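Local coordinates for Mlr3007 protein (Mesorhizobium loti, PDB 3QQM) that probably catalyses the pyridoxal-phosphate-dependent transfer of an amino group between leucine, isoleucine or valine and 2-oxoglutarate, as a class-IV aminotransferase, at residues I194-Y197 with D198-K201; E131-V134 with T135-D138; T28-L31 with R32-R35. All blocks are in the same frame, centred on the assembly; numbering follows the deposited sequence.

Interaction 1 (I194-Y197 with D198-K201); sequences IYSY and DDLK
A capping box between Ser196 and Asp199 starts the short helix 197-200 just after strand 190-193. Ser196 holds the N-cap position, and the two residues exchange bonds from side chain to backbone. In one direction Ser196 OG accepts from Asp199 N at 3.2 Å, with an N-H...O angle of 166°. Swinging OG between the backbone N and the carbonyl carbon (chi1 66°) turns the hydroxyl back over the first helical turn to reach that N-H. In return, Ser196 N gives its hydrogen to Asp199 OD2 at 3.1 Å; the bond is almost straight, yet the donor comes from above the carboxylate plane, 41° out of it. The pair thus occupies two N-H groups at the start of the helix, and the aspartate's negative charge, set near that end, would be expected to suit the helix dipole. The main-chain bond of this first turn is weak: Leu200 N reaches Ser196 O at 3.3 Å.

On the inner side of the turn, Tyr195 and Leu200 make the apolar part of the contact. Methyl CD2 of Leu200 lies 3.4 Å from Tyr195 CE1, approaching the ring at a slant, while Leu200 CG is 3.9 Å from Tyr195 CD1. Tyr195 CB also packs beside the capping carboxylate, 3.6 Å from Asp199 OD2.

The tyrosines on either side of Ser196 in the chain are fixed by their hydroxyls, Tyr195 OH to Ala167 O and Tyr197 OH to Val221 O at the C-terminus. The helix lies against the mixed sheet, with Leu200 touching Ile149 of strand 149-152, Ala159 of strand 156-160 and Leu220 of strand 214-220.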
ATOM      1  N   ILE A 194      14.984  10.747   1.534  1.00 18.40           N
ATOM      2  CA  ILE A 194      14.388  11.281   2.745  1.00 18.24           C
ATOM      3  C   ILE A 194      13.953  12.715   2.467  1.00 18.33           C
ATOM      4  O   ILE A 194      14.706  13.512   1.910  1.00 18.33           O
ATOM      5  CB  ILE A 194      15.394  11.290   3.884  1.00 18.53           C
ATOM      6  CG1 ILE A 194      15.980   9.894   4.090  1.00 19.25           C
ATOM      7  CG2 ILE A 194      14.745  11.773   5.165  1.00 18.05           C
ATOM      8  CD1 ILE A 194      17.157   9.869   5.110  1.00 20.12           C
ATOM      9  N   TYR A 195      12.728  13.035   2.832  1.00 18.10           N
ATOM     10  CA  TYR A 195      12.219  14.381   2.630  1.00 18.58           C
ATOM     11  C   TYR A 195      10.988  14.666   3.495  1.00 18.69           C
ATOM     12  O   TYR A 195      10.297  13.757   3.932  1.00 18.27           O
ATOM     13  CB  TYR A 195      11.944  14.652   1.133  1.00 18.63           C
ATOM     14  CG  TYR A 195      11.116  13.604   0.399  1.00 18.02           C
ATOM     15  CD1 TYR A 195       9.747  13.496   0.588  1.00 17.89           C
ATOM     16  CD2 TYR A 195      11.689  12.798  -0.552  1.00 18.26           C
ATOM     17  CE1 TYR A 195       8.995  12.552  -0.123  1.00 17.02           C
ATOM     18  CE2 TYR A 195      10.933  11.883  -1.293  1.00 17.31           C
ATOM     19  CZ  TYR A 195       9.607  11.754  -1.061  1.00 16.80           C
ATOM     20  OH  TYR A 195       8.897  10.814  -1.783  1.00 15.76           O
ATOM     21  N   SER A 196      10.756  15.946   3.741  1.00 19.40           N
ATOM     22  CA  SER A 196       9.645  16.422   4.540  1.00 19.81           C
ATOM     23  C   SER A 196       8.508  16.884   3.662  1.00 20.42           C
ATOM     24  O   SER A 196       8.637  16.930   2.449  1.00 20.43           O
ATOM     25  CB  SER A 196      10.087  17.633   5.346  1.00 20.18           C
ATOM     26  OG  SER A 196      10.367  18.687   4.474  1.00 19.86           O
ATOM     27  N   TYR A 197       7.404  17.288   4.286  1.00 21.39           N
ATOM     28  CA  TYR A 197       6.259  17.773   3.543  1.00 22.18           C
ATOM     29  C   TYR A 197       6.650  19.007   2.792  1.00 22.58           C
ATOM     30  O   TYR A 197       6.326  19.158   1.617  1.00 22.68           O
ATOM     31  CB  TYR A 197       5.088  18.114   4.463  1.00 22.76           C
ATOM     32  CG  TYR A 197       3.794  18.260   3.714  1.00 23.94           C
ATOM     33  CD1 TYR A 197       3.213  17.145   3.134  1.00 25.71           C
ATOM     34  CD2 TYR A 197       3.116  19.481   3.629  1.00 26.33           C
ATOM     35  CE1 TYR A 197       2.015  17.215   2.446  1.00 27.13           C
ATOM     36  CE2 TYR A 197       1.877  19.577   2.938  1.00 26.71           C
ATOM     37  CZ  TYR A 197       1.342  18.422   2.354  1.00 28.22           C
ATOM     38  OH  TYR A 197       0.154  18.383   1.645  1.00 30.74           O
ATOM     39  N   ASP A 198       7.386  19.871   3.460  1.00 23.16           N
ATOM     40  CA  ASP A 198       7.799  21.131   2.861  1.00 24.26           C
ATOM     41  C   ASP A 198       8.703  20.928   1.622  1.00 24.00           C
ATOM     42  O   ASP A 198       8.567  21.645   0.645  1.00 24.22           O
ATOM     43  CB  ASP A 198       8.493  21.997   3.902  1.00 25.05           C
ATOM     44  CG  ASP A 198       8.692  23.393   3.422  1.00 27.09           C
ATOM     45  OD1 ASP A 198       7.713  24.180   3.405  1.00 28.55           O
ATOM     46  OD2 ASP A 198       9.839  23.704   3.076  1.00 29.27           O
ATOM     47  N   ASP A 199       9.624  19.960   1.680  1.00 23.53           N
ATOM     48  CA  ASP A 199      10.477  19.632   0.523  1.00 23.86           C
ATOM     49  C   ASP A 199       9.635  19.249  -0.693  1.00 23.97           C
ATOM     50  O   ASP A 199       9.994  19.570  -1.802  1.00 24.17           O
ATOM     51  CB  ASP A 199      11.405  18.442   0.830  1.00 23.46           C
ATOM     52  CG  ASP A 199      12.439  18.754   1.876  1.00 23.26           C
ATOM     53  OD1 ASP A 199      12.824  19.946   1.972  1.00 22.99           O
ATOM     54  OD2 ASP A 199      12.892  17.800   2.570  1.00 20.90           O
ATOM     55  N   LEU A 200       8.542  18.510  -0.471  1.00 23.76           N
ATOM     56  CA  LEU A 200       7.644  18.093  -1.552  1.00 24.00           C
ATOM     57  C   LEU A 200       7.082  19.248  -2.348  1.00 25.15           C
ATOM     58  O   LEU A 200       6.740  19.087  -3.506  1.00 25.20           O
ATOM     59  CB  LEU A 200       6.480  17.264  -1.015  1.00 23.45           C
ATOM     60  CG  LEU A 200       6.813  15.841  -0.607  1.00 23.13           C
ATOM     61  CD1 LEU A 200       5.585  15.127  -0.100  1.00 22.65           C
ATOM     62  CD2 LEU A 200       7.414  15.083  -1.791  1.00 22.15           C
ATOM     63  N   LYS A 201       6.952  20.408  -1.719  1.00 26.24           N
ATOM     64  CA  LYS A 201       6.444  21.570  -2.417  1.00 27.51           C
ATOM     65  C   LYS A 201       7.367  21.923  -3.588  1.00 27.72           C
ATOM     66  O   LYS A 201       6.955  22.629  -4.499  1.00 28.55           O
ATOM     67  CB  LYS A 201       6.318  22.774  -1.466  1.00 28.36           C
ATOM     68  CG  LYS A 201       5.147  22.722  -0.437  1.00 30.01           C
ATOM     69  CD  LYS A 201       3.775  22.901  -1.169  1.00 33.02           C
ATOM     70  CE  LYS A 201       2.596  23.246  -0.240  1.00 33.99           C
ATOM     71  NZ  LYS A 201       1.396  23.652  -1.082  1.00 35.11           N
TER

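Interaction 2 (E131-V134 with T135-D138); sequences EYLV and TQAD. With EDO (1,2-ethanediol), chain B.
Leu133 and Gln136 close a type I beta turn, Leu133 to Gln136, in the loop that carries the chain from helix 123-130 into strand 139-143. Its firm part is a set of bonds around Leu133. Gln136, its CG anti to the carbonyl carbon (chi1 -66°) and its chain extended beyond, brings OE1 to the hydrogen of Leu133 N at 2.9 Å; the bond is practically straight (176°), lies in the carbonyl plane and uses a lone pair. Leu133 O in turn accepts two backbone hydrogens, from Gln136 N at 2.8 Å, arriving from above the carbonyl plane, and from Ala137 N at 3.0 Å, nearly in line with the C=O bond. OE1 also sits at the edge of the Tyr132 ring, 4.0 Å from CD1, with the ring and amide planes 73° apart. An alanine in place of Gln136 would probably leave Leu133 N without its partner here and the turn held by the two bonds to Leu133 O.

Beneath the turn, Tyr132 CB meets Ala137 CB at 4.2 Å, and the tyrosine reaches inward to bond Leu103 O through its hydroxyl. Arg129 NH2 joins the two ends, bonding both Tyr132 O and Ala137 O.

The outer side is much looser. Leu133, Val134 and Thr135 are exposed, and Thr135 OG1 gets no closer to Leu133 CB than 3.9 Å. Here a 1,2-ethanediol, probably from the crystallisation liquor, rests beside the chain: its C2 is 3.7 Å from Thr135 CA, and its O1 donates to Asp138 OD1 at 2.6 Å.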
ATOM      1  N   GLU A 131      -8.943  12.496   9.643  1.00 21.53           N
ATOM      2  CA  GLU A 131      -8.652  13.905   9.830  1.00 22.19           C
ATOM      3  C   GLU A 131      -9.179  14.798   8.712  1.00 22.52           C
ATOM      4  O   GLU A 131      -9.362  15.986   8.931  1.00 22.78           O
ATOM      5  CB  GLU A 131      -7.145  14.149   9.908  1.00 21.46           C
ATOM      6  CG  GLU A 131      -6.456  13.447  11.049  1.00 22.04           C
ATOM      7  CD  GLU A 131      -4.988  13.830  11.167  1.00 22.34           C
ATOM      8  OE1 GLU A 131      -4.653  14.991  10.844  1.00 22.38           O
ATOM      9  OE2 GLU A 131      -4.180  12.985  11.612  1.00 22.30           O
ATOM     10  N   TYR A 132      -9.376  14.228   7.520  1.00 22.09           N
ATOM     11  CA  TYR A 132      -9.825  14.979   6.369  1.00 22.61           C
ATOM     12  C   TYR A 132     -10.975  14.327   5.616  1.00 23.09           C
ATOM     13  O   TYR A 132     -11.041  13.105   5.512  1.00 22.52           O
ATOM     14  CB  TYR A 132      -8.671  15.124   5.382  1.00 22.03           C
ATOM     15  CG  TYR A 132      -7.494  15.899   5.902  1.00 21.88           C
ATOM     16  CD1 TYR A 132      -7.548  17.259   5.999  1.00 22.06           C
ATOM     17  CD2 TYR A 132      -6.305  15.269   6.238  1.00 21.25           C
ATOM     18  CE1 TYR A 132      -6.485  17.984   6.465  1.00 22.17           C
ATOM     19  CE2 TYR A 132      -5.234  15.996   6.705  1.00 21.21           C
ATOM     20  CZ  TYR A 132      -5.339  17.357   6.806  1.00 21.74           C
ATOM     21  OH  TYR A 132      -4.291  18.106   7.261  1.00 22.33           O
ATOM     22  N   LEU A 133     -11.844  15.164   5.045  1.00 24.12           N
ATOM     23  CA  LEU A 133     -12.962  14.702   4.228  1.00 24.57           C
ATOM     24  C   LEU A 133     -12.427  14.337   2.854  1.00 24.35           C
ATOM     25  O   LEU A 133     -11.372  14.837   2.446  1.00 23.58           O
ATOM     26  CB  LEU A 133     -14.000  15.790   4.083  1.00 25.61           C
ATOM     27  CG  LEU A 133     -14.716  16.207   5.366  1.00 26.75           C
ATOM     28  CD1 LEU A 133     -15.452  17.539   5.200  1.00 27.62           C
ATOM     29  CD2 LEU A 133     -15.660  15.102   5.819  1.00 26.33           C
ATOM     30  N   VAL A 134     -13.175  13.503   2.116  1.00 24.81           N
ATOM     31  CA  VAL A 134     -12.750  13.074   0.775  1.00 24.68           C
ATOM     32  C   VAL A 134     -12.528  14.297  -0.112  1.00 24.89           C
ATOM     33  O   VAL A 134     -11.596  14.308  -0.907  1.00 24.35           O
ATOM     34  CB  VAL A 134     -13.773  12.110   0.075  1.00 25.23           C
ATOM     35  CG1 VAL A 134     -13.137  11.504  -1.221  1.00 25.51           C
ATOM     36  CG2 VAL A 134     -14.193  10.978   1.004  1.00 25.57           C
ATOM     37  N   THR A 135     -13.352  15.341   0.075  1.00 25.71           N
ATOM     38  CA  THR A 135     -13.242  16.588  -0.708  1.00 26.31           C
ATOM     39  C   THR A 135     -12.040  17.450  -0.324  1.00 25.62           C
ATOM     40  O   THR A 135     -11.719  18.411  -1.028  1.00 26.01           O
ATOM     41  CB  THR A 135     -14.475  17.474  -0.537  1.00 27.92           C
ATOM     42  OG1 THR A 135     -14.572  17.898   0.834  1.00 28.63           O
ATOM     43  CG2 THR A 135     -15.756  16.730  -0.967  1.00 28.36           C
ATOM     44  N   GLN A 136     -11.425  17.150   0.821  1.00 24.35           N
ATOM     45  CA  GLN A 136     -10.236  17.875   1.287  1.00 23.64           C
ATOM     46  C   GLN A 136      -8.944  17.140   0.876  1.00 22.17           C
ATOM     47  O   GLN A 136      -7.919  17.762   0.653  1.00 21.45           O
ATOM     48  CB  GLN A 136     -10.275  18.052   2.810  1.00 23.75           C
ATOM     49  CG  GLN A 136     -11.393  18.940   3.325  1.00 24.41           C
ATOM     50  CD  GLN A 136     -11.468  18.999   4.876  1.00 24.73           C
ATOM     51  OE1 GLN A 136     -11.421  17.981   5.562  1.00 23.68           O
ATOM     52  NE2 GLN A 136     -11.639  20.204   5.410  1.00 26.43           N
ATOM     53  N   ALA A 137      -9.014  15.809   0.798  1.00 21.43           N
ATOM     54  CA  ALA A 137      -7.867  14.996   0.412  1.00 20.59           C
ATOM     55  C   ALA A 137      -8.279  13.622  -0.109  1.00 20.12           C
ATOM     56  O   ALA A 137      -9.037  12.899   0.523  1.00 19.98           O
ATOM     57  CB  ALA A 137      -6.902  14.841   1.604  1.00 20.11           C
ATOM     58  N   ASP A 138      -7.795  13.287  -1.282  1.00 20.03           N
ATOM     59  CA  ASP A 138      -8.049  11.981  -1.869  1.00 19.84           C
ATOM     60  C   ASP A 138      -7.151  10.990  -1.134  1.00 19.13           C
ATOM     61  O   ASP A 138      -7.520   9.808  -0.948  1.00 18.96           O
ATOM     62  CB  ASP A 138      -7.755  12.020  -3.350  1.00 20.13           C
ATOM     63  CG  ASP A 138      -8.705  12.938  -4.094  1.00 21.39           C
ATOM     64  OD1 ASP A 138      -9.912  12.570  -4.199  1.00 22.25           O
ATOM     65  OD2 ASP A 138      -8.249  13.997  -4.591  1.00 21.45           O
TER
HETATM   66  C1  EDO B 306     -12.888  14.496  -5.391  1.00 60.48           C
HETATM   67  O1  EDO B 306     -11.711  13.715  -5.645  1.00 59.99           O
HETATM   68  C2  EDO B 306     -12.658  15.448  -4.219  1.00 60.55           C
HETATM   69  O2  EDO B 306     -11.387  16.117  -4.316  1.00 60.73           O

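Interaction 3 (T28-L31 with R32-R35)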
ATOM      1  N   THR A  28      -3.583 -12.494 -17.775  1.00 26.66           N
ATOM      2  CA  THR A  28      -2.337 -12.358 -17.017  1.00 26.29           C
ATOM      3  C   THR A  28      -2.486 -12.496 -15.491  1.00 25.18           C
ATOM      4  O   THR A  28      -1.498 -12.367 -14.755  1.00 24.87           O
ATOM      5  CB  THR A  28      -1.681 -11.004 -17.331  1.00 26.52           C
ATOM      6  OG1 THR A  28      -2.606  -9.951 -17.038  1.00 26.66           O
ATOM      7  CG2 THR A  28      -1.289 -10.942 -18.823  1.00 27.46           C
ATOM      8  N   SER A  29      -3.712 -12.739 -15.023  1.00 24.41           N
ATOM      9  CA  SER A  29      -3.992 -12.929 -13.603  1.00 23.14           C
ATOM     10  C   SER A  29      -3.561 -11.713 -12.727  1.00 21.82           C
ATOM     11  O   SER A  29      -3.597 -10.576 -13.177  1.00 21.61           O
ATOM     12  CB  SER A  29      -3.328 -14.235 -13.145  1.00 23.25           C
ATOM     13  OG  SER A  29      -3.668 -14.567 -11.811  1.00 24.32           O
ATOM     14  N   PHE A  30      -3.112 -11.958 -11.507  1.00 20.49           N
ATOM     15  CA  PHE A  30      -2.779 -10.850 -10.597  1.00 19.79           C
ATOM     16  C   PHE A  30      -1.549 -10.076 -10.992  1.00 19.34           C
ATOM     17  O   PHE A  30      -0.504 -10.638 -11.214  1.00 19.09           O
ATOM     18  CB  PHE A  30      -2.610 -11.344  -9.155  1.00 19.29           C
ATOM     19  CG  PHE A  30      -3.775 -12.111  -8.646  1.00 19.17           C
ATOM     20  CD1 PHE A  30      -4.912 -11.469  -8.248  1.00 19.11           C
ATOM     21  CD2 PHE A  30      -3.746 -13.499  -8.612  1.00 19.98           C
ATOM     22  CE1 PHE A  30      -5.993 -12.182  -7.795  1.00 19.52           C
ATOM     23  CE2 PHE A  30      -4.824 -14.223  -8.161  1.00 19.40           C
ATOM     24  CZ  PHE A  30      -5.944 -13.557  -7.731  1.00 20.09           C
ATOM     25  N   LEU A  31      -1.686  -8.767 -11.060  1.00 19.12           N
ATOM     26  CA  LEU A  31      -0.562  -7.928 -11.398  1.00 19.25           C
ATOM     27  C   LEU A  31       0.443  -8.020 -10.221  1.00 18.35           C
ATOM     28  O   LEU A  31       0.045  -7.997  -9.060  1.00 17.01           O
ATOM     29  CB  LEU A  31      -1.046  -6.498 -11.631  1.00 19.68           C
ATOM     30  CG  LEU A  31      -0.205  -5.514 -12.431  1.00 21.16           C
ATOM     31  CD1 LEU A  31       0.144  -6.073 -13.823  1.00 21.58           C
ATOM     32  CD2 LEU A  31      -0.952  -4.152 -12.573  1.00 21.24           C
ATOM     33  N   ARG A  32       1.723  -8.232 -10.547  1.00 18.03           N
ATOM     34  CA  ARG A  32       2.781  -8.321  -9.538  1.00 17.81           C
ATOM     35  C   ARG A  32       2.510  -9.441  -8.519  1.00 17.24           C
ATOM     36  O   ARG A  32       2.885  -9.344  -7.358  1.00 16.22           O
ATOM     37  CB  ARG A  32       2.968  -6.956  -8.832  1.00 17.40           C
ATOM     38  CG  ARG A  32       3.627  -5.911  -9.702  1.00 17.93           C
ATOM     39  CD  ARG A  32       3.665  -4.539  -9.015  1.00 17.99           C
ATOM     40  NE  ARG A  32       2.369  -3.884  -9.094  1.00 17.64           N
ATOM     41  CZ  ARG A  32       1.977  -3.166 -10.141  1.00 18.28           C
ATOM     42  NH1 ARG A  32       2.804  -2.972 -11.177  1.00 17.30           N
ATOM     43  NH2 ARG A  32       0.768  -2.620 -10.147  1.00 18.43           N
ATOM     44  N   PHE A  33       1.888 -10.515  -9.008  1.00 17.42           N
ATOM     45  CA  PHE A  33       1.498 -11.649  -8.187  1.00 17.31           C
ATOM     46  C   PHE A  33       2.626 -12.204  -7.359  1.00 16.92           C
ATOM     47  O   PHE A  33       2.479 -12.353  -6.169  1.00 16.43           O
ATOM     48  CB  PHE A  33       0.866 -12.745  -9.070  1.00 17.85           C
ATOM     49  CG  PHE A  33       0.150 -13.858  -8.301  1.00 17.89           C
ATOM     50  CD1 PHE A  33      -0.427 -13.630  -7.049  1.00 17.23           C
ATOM     51  CD2 PHE A  33      -0.169 -15.046  -8.957  1.00 18.29           C
ATOM     52  CE1 PHE A  33      -1.150 -14.641  -6.407  1.00 17.36           C
ATOM     53  CE2 PHE A  33      -0.912 -16.045  -8.323  1.00 18.14           C
ATOM     54  CZ  PHE A  33      -1.394 -15.842  -7.055  1.00 17.79           C
ATOM     55  N   ASP A  34       3.764 -12.468  -7.968  1.00 17.37           N
ATOM     56  CA  ASP A  34       4.868 -13.037  -7.213  1.00 17.77           C
ATOM     57  C   ASP A  34       5.365 -12.078  -6.116  1.00 16.97           C
ATOM     58  O   ASP A  34       5.675 -12.516  -5.022  1.00 16.95           O
ATOM     59  CB  ASP A  34       5.992 -13.545  -8.120  1.00 18.65           C
ATOM     60  CG  ASP A  34       6.523 -12.497  -9.045  1.00 20.49           C
ATOM     61  OD1 ASP A  34       6.053 -11.333  -8.980  1.00 22.88           O
ATOM     62  OD2 ASP A  34       7.412 -12.845  -9.849  1.00 22.40           O
ATOM     63  N   ARG A  35       5.414 -10.793  -6.393  1.00 16.17           N
ATOM     64  CA  ARG A  35       5.823  -9.871  -5.366  1.00 15.93           C
ATOM     65  C   ARG A  35       4.843  -9.944  -4.183  1.00 15.33           C
ATOM     66  O   ARG A  35       5.286  -9.978  -3.059  1.00 14.83           O
ATOM     67  CB  ARG A  35       5.953  -8.451  -5.886  1.00 15.89           C
ATOM     68  CG  ARG A  35       7.106  -8.267  -6.898  1.00 16.85           C
ATOM     69  CD  ARG A  35       7.348  -6.797  -7.196  1.00 17.45           C
ATOM     70  NE  ARG A  35       8.474  -6.604  -8.095  1.00 19.11           N
ATOM     71  CZ  ARG A  35       9.754  -6.515  -7.708  1.00 20.15           C
ATOM     72  NH1 ARG A  35      10.090  -6.643  -6.432  1.00 19.47           N
ATOM     73  NH2 ARG A  35      10.714  -6.341  -8.618  1.00 21.45           N
TER
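Different first torsions bring Phe30 and Phe33 together: CG of Phe30 stands anti to its carbonyl carbon (chi1 -54°), whereas CG of Phe33 stands anti to its own nitrogen (chi1 -168°), and the two rings converge on one side of a type II beta turn. This turn, Phe30 to Phe33, leads from the edge strand 29-30 directly into helix 33-47. Its closing bond, Phe33 N to Phe30 O, is weak at 3.3 Å, so much of the contact rests on the aromatic pair. The ring centroids are 4.7 Å apart and the planes meet at 49°, an oblique arrangement in which Phe30 CD2 lies over the centre of one face of Phe33, 3.5 Å above its plane. Leu60 of helix 53-64 touches both rings, while Trp24 meets Phe30 edge-to-face.

Arg32, the N-cap residue, takes the third place in the turn with positive phi. Its side chain runs alongside that of Leu31 and bends at chi3. The guanidinium is gripped by a salt bridge from NH1 to Glu183 and a hydrogen bond from NH2 to Ser211 O. Leucine carbon covers part of it too: Leu31 CG lies over one face, offset toward the rim, and the Leu31 methyl CD2 comes 3.3 Å from Arg32 NH2.

In the fold
Along the chain the order is interaction 3, interaction 2, interaction 1, without overlap. Interaction 3 stands apart on the other side of the chain's centre, about 32 Å from interaction 1 and 31 Å from interaction 2 between centres; it links an outermost strand of the four-stranded antiparallel sheet to helix 33-47. Interactions 1 and 2 are nearer neighbours, with centres about 20 Å and nearest atoms about 7 Å apart, and both adjoin the six-stranded mixed sheet: residues 131-138 lead into its strand 139-143, while 194-201, following strand 190-193 of the small parallel sheet, packs on strands 149-152, 156-160 and 214-220. Each is thus a turn or helix start where the chain enters or leaves a strand.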